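Local coordinates for protein cytochrome c XoxG (Methylobacterium extorquens, PDB 6ONQ) that binds a covalently attached heme c and probably carries electrons in lanthanide-dependent methanol oxidation, at residues Y62-G67 / Y162-A167. Numbering follows the deposited sequence.
Sequences YFDKDG and YLRARA
At the edge of the Arg164 guanidinium, in or near its plane, lie CG and OD2 of Asp64, while the carboxylate itself stands almost upright to it, the two planes 85° apart. The pair is a worked example of a buried salt bridge made with a single oxygen: both terminal nitrogens of the arginine turn to OD2, and OD1 is left for other work. The main bond runs from Arg164 NH1 to Asp64 OD2, 2.8 Å long and fairly straight at 162°. It leaves almost within the guanidinium plane but reaches the oxygen from above the carboxylate plane, 38° out of it. Arg164 NH2 adds a weak, bent second bond to the same Asp64 OD2 at 3.3 Å.

The arginine spans the gap from helix 156-167 with its chain extended from CG to NE, so that a single side chain bridges backbones whose closest CA atoms, those of Asp64 and Arg164, are 11.7 Å apart. Asp64 is the first residue of a type I beta turn, Asp64 to Gly67, in the connection between strands 61-63 and 69-74; the turn is closed by the backbone bond from Gly67 N to Asp64 O at 3.0 Å. OD1 accepts a hydrogen bond from the backbone N of His68, just past the turn, while Arg164 NH1 also donates to the carbonyl O of Pro69.

OD1 thus ties Asp64 to the backbone just after the turn, and OD2 ties it to the helix. Arg164 joins helix 156-167 to this turn and, through Pro69 O, to the start of strand 69-74; its side chain is about 11 Å from the heme c, not in direct contact with it. With both residues buried, the opposite charges probably stabilise each other's ionised forms, and the added carbonyl should help fix the guanidinium's orientation.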
loop_
_atom_site.group_PDB
_atom_site.type_symbol
_atom_site.label_atom_id
_atom_site.label_comp_id
_atom_site.label_asym_id
_atom_site.label_seq_id
_atom_site.Cartn_x
_atom_site.Cartn_y
_atom_site.Cartn_z
ATOM N N TYR A 62 -11.142 1.373 -2.111
ATOM C CA TYR A 62 -11.345 0.260 -3.021
ATOM C C TYR A 62 -11.043 -1.066 -2.332
ATOM O O TYR A 62 -10.202 -1.144 -1.434
ATOM C CB TYR A 62 -10.479 0.425 -4.265
ATOM C CG TYR A 62 -10.750 1.714 -4.985
ATOM C CD1 TYR A 62 -10.126 2.890 -4.595
ATOM C CD2 TYR A 62 -11.648 1.767 -6.040
ATOM C CE1 TYR A 62 -10.373 4.083 -5.243
ATOM C CE2 TYR A 62 -11.904 2.956 -6.694
ATOM C CZ TYR A 62 -11.264 4.114 -6.286
ATOM O OH TYR A 62 -11.500 5.311 -6.922
ATOM N N PHE A 63 -11.754 -2.109 -2.762
ATOM C CA PHE A 63 -11.594 -3.459 -2.236
ATOM C C PHE A 63 -11.520 -4.458 -3.383
ATOM O O PHE A 63 -12.024 -4.207 -4.481
ATOM C CB PHE A 63 -12.745 -3.822 -1.296
ATOM C CG PHE A 63 -12.890 -2.889 -0.133
ATOM C CD1 PHE A 63 -13.693 -1.768 -0.226
ATOM C CD2 PHE A 63 -12.219 -3.133 1.056
ATOM C CE1 PHE A 63 -13.830 -0.906 0.846
ATOM C CE2 PHE A 63 -12.352 -2.275 2.135
ATOM C CZ PHE A 63 -13.160 -1.159 2.029
ATOM N N ASP A 64 -10.878 -5.597 -3.124
ATOM C CA ASP A 64 -10.799 -6.665 -4.114
ATOM C C ASP A 64 -11.919 -7.679 -3.871
ATOM O O ASP A 64 -12.708 -7.549 -2.929
ATOM C CB ASP A 64 -9.413 -7.321 -4.094
ATOM C CG ASP A 64 -9.066 -7.975 -2.748
ATOM O OD1 ASP A 64 -9.974 -8.246 -1.929
ATOM O OD2 ASP A 64 -7.861 -8.232 -2.507
ATOM N N LYS A 65 -11.993 -8.714 -4.717
ATOM C CA LYS A 65 -13.063 -9.697 -4.550
ATOM C C LYS A 65 -12.986 -10.427 -3.212
ATOM O O LYS A 65 -14.016 -10.919 -2.741
ATOM C CB LYS A 65 -13.075 -10.712 -5.700
ATOM C CG LYS A 65 -11.880 -11.653 -5.758
ATOM C CD LYS A 65 -11.868 -12.442 -7.065
ATOM C CE LYS A 65 -10.450 -12.766 -7.524
ATOM N NZ LYS A 65 -9.568 -13.199 -6.400
ATOM N N ASP A 66 -11.810 -10.482 -2.572
ATOM C CA ASP A 66 -11.657 -11.119 -1.261
ATOM C C ASP A 66 -12.018 -10.207 -0.089
ATOM O O ASP A 66 -11.872 -10.625 1.068
ATOM C CB ASP A 66 -10.220 -11.617 -1.074
ATOM C CG ASP A 66 -9.812 -12.622 -2.127
ATOM O OD1 ASP A 66 -9.116 -12.226 -3.090
ATOM O OD2 ASP A 66 -10.198 -13.804 -1.998
ATOM N N GLY A 67 -12.475 -8.985 -0.344
ATOM C CA GLY A 67 -12.804 -8.058 0.721
ATOM C C GLY A 67 -11.642 -7.264 1.278
ATOM O O GLY A 67 -11.822 -6.559 2.280
ATOM N N TYR A 162 -0.461 0.938 -0.819
ATOM C CA TYR A 162 0.716 1.419 -1.535
ATOM C C TYR A 162 1.707 0.286 -1.825
ATOM O O TYR A 162 2.187 0.129 -2.953
ATOM C CB TYR A 162 1.385 2.529 -0.716
ATOM C CG TYR A 162 2.778 2.823 -1.180
ATOM C CD1 TYR A 162 3.000 3.350 -2.433
ATOM C CD2 TYR A 162 3.876 2.537 -0.385
ATOM C CE1 TYR A 162 4.259 3.597 -2.879
ATOM C CE2 TYR A 162 5.149 2.792 -0.833
ATOM C CZ TYR A 162 5.327 3.322 -2.083
ATOM O OH TYR A 162 6.586 3.591 -2.565
ATOM N N LEU A 163 2.046 -0.507 -0.810
ATOM C CA LEU A 163 3.009 -1.573 -1.044
ATOM C C LEU A 163 2.424 -2.681 -1.917
ATOM O O LEU A 163 3.172 -3.408 -2.578
ATOM C CB LEU A 163 3.491 -2.135 0.283
ATOM C CG LEU A 163 4.440 -1.327 1.157
ATOM C CD1 LEU A 163 4.521 -1.974 2.538
ATOM C CD2 LEU A 163 5.816 -1.227 0.501
ATOM N N ARG A 164 1.097 -2.827 -1.929
ATOM C CA ARG A 164 0.462 -3.722 -2.886
ATOM C C ARG A 164 0.632 -3.212 -4.307
ATOM O O ARG A 164 0.890 -3.995 -5.230
ATOM C CB ARG A 164 -1.018 -3.872 -2.563
ATOM C CG ARG A 164 -1.494 -5.295 -2.609
ATOM C CD ARG A 164 -3.005 -5.371 -2.646
ATOM N NE ARG A 164 -3.406 -6.618 -3.282
ATOM C CZ ARG A 164 -4.609 -7.167 -3.190
ATOM N NH1 ARG A 164 -5.563 -6.580 -2.480
ATOM N NH2 ARG A 164 -4.849 -8.311 -3.817
ATOM N N ALA A 165 0.473 -1.902 -4.509
ATOM C CA ALA A 165 0.671 -1.332 -5.838
ATOM C C ALA A 165 2.111 -1.478 -6.299
ATOM O O ALA A 165 2.365 -1.639 -7.498
ATOM C CB ALA A 165 0.256 0.136 -5.852
ATOM N N ARG A 166 3.065 -1.431 -5.369
ATOM C CA ARG A 166 4.452 -1.707 -5.730
ATOM C C ARG A 166 4.623 -3.158 -6.148
ATOM O O ARG A 166 5.243 -3.452 -7.176
ATOM C CB ARG A 166 5.379 -1.366 -4.563
ATOM C CG ARG A 166 5.367 0.117 -4.176
ATOM C CD ARG A 166 6.135 0.980 -5.176
ATOM N NE ARG A 166 7.540 0.592 -5.232
ATOM C CZ ARG A 166 8.153 0.141 -6.322
ATOM N NH1 ARG A 166 7.495 0.025 -7.475
ATOM N NH2 ARG A 166 9.429 -0.201 -6.256
ATOM N N ALA A 167 4.055 -4.080 -5.371
ATOM C CA ALA A 167 4.227 -5.502 -5.638
ATOM C C ALA A 167 3.623 -5.898 -6.974
ATOM O O ALA A 167 4.143 -6.791 -7.652
ATOM C CB ALA A 167 3.608 -6.320 -4.509
#